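Long-range contacts in 2-oxoglutarate carboxylase small subunit (PDB 7KCT), which belongs to the biotin carboxylase family, is built round an ATP-grasp domain, and holds adenosine-5'-diphosphate, magnesium ion and bicarbonate ion in the model: residues Cys237-Arg242 with Thr446-Glu451; Gln302-Val307 with Glu344-Ala349. All coordinates share one frame; numbering follows the deposited sequence.

Both contacts are buried, and each brings part of the ATP-grasp family region against part of the biotin carboxylase C-terminal region, but contact 2 lies deeper, its centre about 8 Å from that of the chain, against about 16 Å for contact 1. They share one antiparallel sheet, in which strand 244-250 pairs with strand 240-241 of contact 1 and with strand 341-351 of contact 2. Their chemistry differs: contact 1 uses a water, a C-H...O contact and apolar packing, with an amide facing the ribose of one ADP, whereas contact 2 crosses by a salt bridge and directs an arginine to the phosphates of another. The two touch where C237 packs on E304 and R241 on N348.

Contact 1 of 2, residues Cys237-Arg242 with Thr446-Glu451; sequences CSIQRR and TRYLEE. With ADP (adenosine-5'-diphosphate), chain C.
L449 meets Q240 because its CG stands opposite its own carbonyl carbon (chi1 -76°) and the chain then runs extended, laying CD1 3.2 Å from the backbone O of Q240. T446 turns CG2 opposite its carbonyl carbon in the same way, which sets that methyl beside S238 CB and 4.0 Å from Q240 NE2. The backbones come closest where T446 CA makes a C-H...O contact with S238 O, at 3.2 Å. Conventional bonding between the segments passes through one water, which accepts from Q240 N and L449 N and donates to T446 O (2.9 Å from the water). Away from the nucleotide, I239 packs on Y448 CB and L449 CG; aliphatic chains suit this side, where F439 of helix 437-441 also packs, while Y448 OH is bonded to D436. An amide suits position 240 because it can give and take at once. NE2 donates almost straight to C237 O (169°), in the amide plane, helping to fix the amide's rotation. Q240 NE2 also reaches ADP O3' at 3.1 Å. Q240 OE1 accepts from ADP O2' at 2.9 Å. The extended Q240 chain, with T446 alongside, thus lines the ribose end of an ATP-grasp nucleotide pocket.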
loop_
_atom_site.group_PDB
_atom_site.type_symbol
_atom_site.label_atom_id
_atom_site.label_comp_id
_atom_site.label_asym_id
_atom_site.label_seq_id
_atom_site.Cartn_x
_atom_site.Cartn_y
_atom_site.Cartn_z
ATOM N N CYS A 237 -2.537 4.524 21.242
ATOM C CA CYS A 237 -3.709 3.707 20.994
ATOM C C CYS A 237 -4.859 4.104 21.919
ATOM O O CYS A 237 -5.650 3.264 22.338
ATOM C CB CYS A 237 -3.351 2.228 21.140
ATOM S SG CYS A 237 -1.834 1.788 20.220
ATOM N N SER A 238 -5.019 5.408 22.183
ATOM C CA SER A 238 -5.996 5.851 23.182
ATOM C C SER A 238 -7.435 5.675 22.724
ATOM O O SER A 238 -8.307 5.350 23.539
ATOM C CB SER A 238 -5.750 7.314 23.554
ATOM O OG SER A 238 -4.454 7.444 24.075
ATOM N N ILE A 239 -7.720 5.883 21.439
ATOM C CA ILE A 239 -9.111 5.807 20.979
ATOM C C ILE A 239 -9.612 4.372 21.066
ATOM O O ILE A 239 -9.196 3.506 20.282
ATOM C CB ILE A 239 -9.270 6.368 19.562
ATOM C CG1 ILE A 239 -8.857 7.842 19.609
ATOM C CG2 ILE A 239 -10.700 6.226 19.132
ATOM C CD1 ILE A 239 -8.814 8.593 18.325
ATOM N N GLN A 240 -10.598 4.154 21.944
ATOM C CA GLN A 240 -10.992 2.822 22.343
ATOM C C GLN A 240 -12.487 2.703 22.561
ATOM O O GLN A 240 -13.184 3.676 22.845
ATOM C CB GLN A 240 -10.295 2.400 23.653
ATOM C CG GLN A 240 -8.819 2.296 23.556
ATOM C CD GLN A 240 -8.158 2.014 24.900
ATOM O OE1 GLN A 240 -8.797 1.541 25.848
ATOM N NE2 GLN A 240 -6.874 2.308 24.980
ATOM N N ARG A 241 -12.971 1.470 22.440
ATOM C CA ARG A 241 -14.285 1.106 22.925
ATOM C C ARG A 241 -14.169 -0.274 23.550
ATOM O O ARG A 241 -13.461 -1.149 23.027
ATOM C CB ARG A 241 -15.337 1.112 21.811
ATOM C CG ARG A 241 -15.027 0.136 20.688
ATOM C CD ARG A 241 -15.779 -1.167 20.855
ATOM N NE ARG A 241 -15.463 -2.127 19.792
ATOM C CZ ARG A 241 -14.665 -3.185 19.926
ATOM N NH1 ARG A 241 -14.460 -3.983 18.887
ATOM N NH2 ARG A 241 -14.107 -3.469 21.098
ATOM N N ARG A 242 -14.881 -0.453 24.667
ATOM C CA ARG A 242 -14.779 -1.636 25.521
ATOM C C ARG A 242 -13.335 -1.906 25.918
ATOM O O ARG A 242 -12.944 -3.054 26.117
ATOM C CB ARG A 242 -15.400 -2.871 24.849
ATOM C CG ARG A 242 -16.929 -2.789 24.722
ATOM C CD ARG A 242 -17.621 -4.163 24.505
ATOM N NE ARG A 242 -17.103 -4.867 23.325
ATOM C CZ ARG A 242 -17.556 -4.714 22.081
ATOM N NH1 ARG A 242 -18.566 -3.893 21.809
ATOM N NH2 ARG A 242 -16.997 -5.398 21.095
ATOM N N THR A 446 -8.363 8.301 26.256
ATOM C CA THR A 446 -9.123 7.050 26.171
ATOM C C THR A 446 -10.618 7.242 26.334
ATOM O O THR A 446 -11.381 6.324 25.989
ATOM C CB THR A 446 -8.641 6.058 27.231
ATOM O OG1 THR A 446 -8.820 6.631 28.533
ATOM C CG2 THR A 446 -7.169 5.787 26.998
ATOM N N ARG A 447 -11.040 8.415 26.819
ATOM C CA ARG A 447 -12.432 8.828 26.963
ATOM C C ARG A 447 -12.983 9.429 25.669
ATOM O O ARG A 447 -14.159 9.810 25.617
ATOM C CB ARG A 447 -12.546 9.886 28.087
ATOM C CG ARG A 447 -11.796 9.554 29.406
ATOM C CD ARG A 447 -12.134 8.159 29.949
ATOM N NE ARG A 447 -13.569 7.933 30.083
ATOM C CZ ARG A 447 -14.291 8.217 31.166
ATOM N NH1 ARG A 447 -13.714 8.750 32.233
ATOM N NH2 ARG A 447 -15.597 7.967 31.164
ATOM N N TYR A 448 -12.154 9.523 24.632
ATOM C CA TYR A 448 -12.535 10.220 23.400
ATOM C C TYR A 448 -13.943 9.904 22.910
ATOM O O TYR A 448 -14.701 10.821 22.585
ATOM C CB TYR A 448 -11.537 9.912 22.296
ATOM C CG TYR A 448 -11.876 10.616 21.010
ATOM C CD1 TYR A 448 -11.409 11.892 20.749
ATOM C CD2 TYR A 448 -12.727 10.016 20.081
ATOM C CE1 TYR A 448 -11.738 12.540 19.554
ATOM C CE2 TYR A 448 -13.068 10.650 18.919
ATOM C CZ TYR A 448 -12.571 11.902 18.650
ATOM O OH TYR A 448 -12.912 12.503 17.477
ATOM N N LEU A 449 -14.303 8.617 22.799
ATOM C CA LEU A 449 -15.582 8.279 22.183
ATOM C C LEU A 449 -16.762 8.673 23.090
ATOM O O LEU A 449 -17.815 9.117 22.607
ATOM C CB LEU A 449 -15.629 6.793 21.844
ATOM C CG LEU A 449 -14.823 6.363 20.607
ATOM C CD1 LEU A 449 -14.846 4.852 20.423
ATOM C CD2 LEU A 449 -15.299 7.071 19.310
ATOM N N GLU A 450 -16.604 8.534 24.407
ATOM C CA GLU A 450 -17.638 8.996 25.330
ATOM C C GLU A 450 -17.798 10.517 25.314
ATOM O O GLU A 450 -18.875 11.028 25.634
ATOM C CB GLU A 450 -17.293 8.520 26.734
ATOM C CG GLU A 450 -17.184 7.009 26.890
ATOM C CD GLU A 450 -16.370 6.597 28.127
ATOM O OE1 GLU A 450 -15.115 6.662 28.096
ATOM O OE2 GLU A 450 -16.994 6.218 29.142
ATOM N N GLU A 451 -16.747 11.249 24.994
ATOM C CA GLU A 451 -16.737 12.703 25.006
ATOM C C GLU A 451 -17.029 13.340 23.645
ATOM O O GLU A 451 -17.070 14.572 23.555
ATOM C CB GLU A 451 -15.381 13.193 25.493
ATOM C CG GLU A 451 -15.050 12.758 26.938
ATOM C CD GLU A 451 -13.654 13.188 27.356
ATOM O OE1 GLU A 451 -12.821 13.507 26.463
ATOM O OE2 GLU A 451 -13.402 13.197 28.590
HETATM P PB ADP C . -6.062 -5.560 28.535
HETATM O O1B ADP C . -7.463 -6.057 28.447
HETATM O O2B ADP C . -5.358 -4.677 27.537
HETATM O O3B ADP C . -5.096 -6.519 29.203
HETATM P PA ADP C . -4.956 -3.395 29.946
HETATM O O1A ADP C . -3.977 -2.973 28.910
HETATM O O2A ADP C . -4.517 -3.297 31.399
HETATM O O3A ADP C . -6.161 -4.394 29.939
HETATM O "O5'" ADP C . -5.874 -1.759 29.990
HETATM C "C5'" ADP C . -7.108 -1.748 29.184
HETATM C "C4'" ADP C . -7.319 -0.316 28.890
HETATM O "O4'" ADP C . -7.942 0.182 30.096
HETATM C "C3'" ADP C . -6.053 0.429 28.690
HETATM O "O3'" ADP C . -5.778 0.587 27.293
HETATM C "C2'" ADP C . -6.516 1.790 29.206
HETATM O "O2'" ADP C . -7.458 2.446 28.274
HETATM C "C1'" ADP C . -7.372 1.454 30.393
HETATM N N9 ADP C . -6.576 1.403 31.644
HETATM C C8 ADP C . -5.778 0.370 32.152
HETATM N N7 ADP C . -5.238 0.711 33.351
HETATM C C5 ADP C . -5.680 2.014 33.591
HETATM C C6 ADP C . -5.462 2.918 34.662
HETATM N N6 ADP C . -4.668 2.555 35.704
HETATM N N1 ADP C . -5.992 4.167 34.645
HETATM C C2 ADP C . -6.777 4.430 33.572
HETATM N N3 ADP C . -7.084 3.679 32.501
HETATM C C4 ADP C . -6.509 2.450 32.544
HETATM O O HOH W 1 -12.104 6.467 23.219
#

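Contact 2 of 2, residues Gln302-Val307 with Glu344-Ala349; sequences QVEHPV and ECRINA. With ADP (adenosine-5'-diphosphate), chain D.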
loop_
_atom_site.group_PDB
_atom_site.type_symbol
_atom_site.label_atom_id
_atom_site.label_comp_id
_atom_site.label_asym_id
_atom_site.label_seq_id
_atom_site.Cartn_x
_atom_site.Cartn_y
_atom_site.Cartn_z
ATOM N N GLN A 302 1.307 -7.492 18.033
ATOM C CA GLN A 302 -0.009 -6.887 18.195
ATOM C C GLN A 302 -0.647 -6.518 16.854
ATOM O O GLN A 302 0.037 -6.245 15.870
ATOM C CB GLN A 302 0.104 -5.610 19.032
ATOM C CG GLN A 302 0.585 -5.806 20.426
ATOM C CD GLN A 302 0.567 -4.494 21.184
ATOM O OE1 GLN A 302 1.240 -3.544 20.801
ATOM N NE2 GLN A 302 -0.253 -4.420 22.218
ATOM N N VAL A 303 -1.973 -6.386 16.885
ATOM C CA VAL A 303 -2.751 -5.979 15.719
ATOM C C VAL A 303 -2.142 -4.777 15.015
ATOM O O VAL A 303 -1.991 -4.765 13.786
ATOM C CB VAL A 303 -4.198 -5.686 16.172
ATOM C CG1 VAL A 303 -5.038 -4.995 15.074
ATOM C CG2 VAL A 303 -4.887 -6.997 16.581
ATOM N N GLU A 304 -1.733 -3.775 15.784
ATOM C CA GLU A 304 -1.368 -2.468 15.281
ATOM C C GLU A 304 0.113 -2.321 14.949
ATOM O O GLU A 304 0.582 -1.186 14.706
ATOM C CB GLU A 304 -1.811 -1.404 16.314
ATOM C CG GLU A 304 -1.143 -1.527 17.728
ATOM C CD GLU A 304 -1.911 -2.372 18.788
ATOM O OE1 GLU A 304 -2.750 -3.233 18.457
ATOM O OE2 GLU A 304 -1.686 -2.155 20.011
ATOM N N HIS A 305 0.850 -3.431 14.855
ATOM C CA HIS A 305 2.261 -3.336 14.485
ATOM C C HIS A 305 2.521 -2.619 13.166
ATOM O O HIS A 305 3.639 -2.095 13.004
ATOM C CB HIS A 305 2.920 -4.733 14.453
ATOM C CG HIS A 305 2.561 -5.559 13.258
ATOM N ND1 HIS A 305 1.493 -6.428 13.274
ATOM C CD2 HIS A 305 3.130 -5.687 12.033
ATOM C CE1 HIS A 305 1.390 -7.024 12.092
ATOM N NE2 HIS A 305 2.363 -6.582 11.315
ATOM N N PRO A 306 1.610 -2.584 12.187
ATOM C CA PRO A 306 1.965 -1.912 10.923
ATOM C C PRO A 306 2.267 -0.428 11.060
ATOM O O PRO A 306 3.141 0.050 10.327
ATOM C CB PRO A 306 0.742 -2.182 10.022
ATOM C CG PRO A 306 0.241 -3.517 10.521
ATOM C CD PRO A 306 0.378 -3.389 12.045
ATOM N N VAL A 307 1.654 0.324 11.983
ATOM C CA VAL A 307 1.989 1.749 12.020
ATOM C C VAL A 307 3.465 1.932 12.345
ATOM O O VAL A 307 4.123 2.845 11.836
ATOM C CB VAL A 307 1.102 2.543 13.011
ATOM C CG1 VAL A 307 -0.366 2.534 12.562
ATOM C CG2 VAL A 307 1.250 2.098 14.464
ATOM N N GLU A 344 -3.558 3.827 11.717
ATOM C CA GLU A 344 -4.275 2.609 11.436
ATOM C C GLU A 344 -5.685 2.711 11.990
ATOM O O GLU A 344 -5.889 3.068 13.155
ATOM C CB GLU A 344 -3.559 1.372 12.042
ATOM C CG GLU A 344 -4.463 0.099 12.093
ATOM C CD GLU A 344 -3.741 -1.162 12.589
ATOM O OE1 GLU A 344 -3.987 -1.675 13.717
ATOM O OE2 GLU A 344 -2.930 -1.680 11.814
ATOM N N CYS A 345 -6.651 2.294 11.189
ATOM C CA CYS A 345 -8.028 2.193 11.623
ATOM C C CYS A 345 -8.480 0.751 11.477
ATOM O O CYS A 345 -8.231 0.125 10.444
ATOM C CB CYS A 345 -8.934 3.137 10.850
ATOM S SG CYS A 345 -8.596 4.890 11.070
ATOM N N ARG A 346 -9.112 0.227 12.521
ATOM C CA ARG A 346 -9.678 -1.114 12.486
ATOM C C ARG A 346 -11.043 -1.027 11.855
ATOM O O ARG A 346 -11.905 -0.278 12.342
ATOM C CB ARG A 346 -9.779 -1.712 13.881
ATOM C CG ARG A 346 -8.454 -1.668 14.588
ATOM C CD ARG A 346 -8.425 -2.703 15.655
ATOM N NE ARG A 346 -7.212 -2.624 16.457
ATOM C CZ ARG A 346 -6.954 -3.484 17.421
ATOM N NH1 ARG A 346 -7.835 -4.460 17.642
ATOM N NH2 ARG A 346 -5.864 -3.353 18.177
ATOM N N ILE A 347 -11.228 -1.768 10.770
ATOM C CA ILE A 347 -12.510 -1.871 10.083
ATOM C C ILE A 347 -13.169 -3.123 10.632
ATOM O O ILE A 347 -12.818 -4.235 10.225
ATOM C CB ILE A 347 -12.364 -1.981 8.564
ATOM C CG1 ILE A 347 -11.329 -1.008 8.035
ATOM C CG2 ILE A 347 -13.696 -1.817 7.916
ATOM C CD1 ILE A 347 -11.654 0.326 8.251
ATOM N N ASN A 348 -14.117 -2.951 11.553
ATOM C CA ASN A 348 -14.784 -4.066 12.197
ATOM C C ASN A 348 -16.202 -4.189 11.675
ATOM O O ASN A 348 -16.845 -3.193 11.308
ATOM C CB ASN A 348 -14.839 -3.903 13.731
ATOM C CG ASN A 348 -13.477 -3.778 14.367
ATOM O OD1 ASN A 348 -12.532 -4.467 13.999
ATOM N ND2 ASN A 348 -13.372 -2.890 15.353
ATOM N N ALA A 349 -16.692 -5.416 11.640
ATOM C CA ALA A 349 -18.090 -5.689 11.318
ATOM C C ALA A 349 -18.864 -5.499 12.623
ATOM O O ALA A 349 -19.030 -6.431 13.404
ATOM C CB ALA A 349 -18.271 -7.102 10.768
HETATM P PB ADP D . -3.799 -5.931 20.435
HETATM O O1B ADP D . -3.005 -6.821 19.496
HETATM O O2B ADP D . -3.519 -4.449 20.548
HETATM O O3B ADP D . -4.226 -6.572 21.717
HETATM P PA ADP D . -6.661 -6.540 20.442
HETATM O O1A ADP D . -7.952 -6.701 19.713
HETATM O O2A ADP D . -6.563 -6.426 21.953
HETATM O O3A ADP D . -5.500 -5.731 19.727
HETATM O "O5'" ADP D . -6.089 -8.425 20.339
HETATM C "C5'" ADP D . -6.709 -9.125 19.179
HETATM C "C4'" ADP D . -7.244 -10.446 19.496
HETATM O "O4'" ADP D . -6.629 -11.109 20.580
HETATM C "C3'" ADP D . -8.795 -10.096 19.879
HETATM O "O3'" ADP D . -9.568 -11.062 19.405
HETATM C "C2'" ADP D . -8.594 -10.101 21.445
HETATM O "O2'" ADP D . -9.696 -10.525 22.101
HETATM C "C1'" ADP D . -7.602 -11.301 21.498
HETATM N N9 ADP D . -6.708 -11.328 22.728
HETATM C C8 ADP D . -5.890 -10.302 23.264
HETATM N N7 ADP D . -5.238 -10.673 24.397
HETATM C C5 ADP D . -5.608 -11.988 24.578
HETATM C C6 ADP D . -5.259 -12.911 25.583
HETATM N N6 ADP D . -4.396 -12.552 26.598
HETATM N N1 ADP D . -5.771 -14.185 25.558
HETATM C C2 ADP D . -6.648 -14.443 24.515
HETATM N N3 ADP D . -7.077 -13.665 23.489
HETATM C C4 ADP D . -6.516 -12.420 23.555
#
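V303 sets its CG1 methyl squarely over the centre of one face of the R346 guanidinium, 3.4 Å from CZ, while E304 approaches the same group at its edge. This division suits a guanidinium, whose flat face accepts an aliphatic branch and whose rim carries the N-H groups. E304 OE1 forms a salt bridge with R346 NH2 (3.1 Å), the carboxylate and guanidinium planes being 39° apart. The arginine's extended chain carries the group from strand 341-351 to the nucleotide, where NH1 donates to ADP O1A at 3.1 Å and NH2 to ADP O3A at 2.9 Å; a salt bridge from NE to E248 helps to fix its rotation. The carboxylate of E304 is gripped a second time, by K245. All this lies at the diphosphate of a nucleotide in a biotin carboxylase fold, in which a type I turn, Q302 to H305, leads into helix 305-312. The turn, held by Q302 O accepting from H305 N and ND1, presents V303 N to ADP O1B, a nearly straight bond of 2.8 Å, while the amide of Q302 reaches R235 and the magnesium ligand E283. E344 comes up from the strand with CG anti to the backbone N (chi1 165°), bringing OE1 to 3.2 Å from E304 CA and OE2 to 3.7 Å from P306 CD. OE2 is buried without a polar partner in the model, and E304 OE1 lies 5.1 Å from E344 OE1. At the foot of this chain V307 crosses E344 at about a right angle, its CG1 branch pressed on E344 CB, and its compact, branched side chain also touches A250 of strand 244-250.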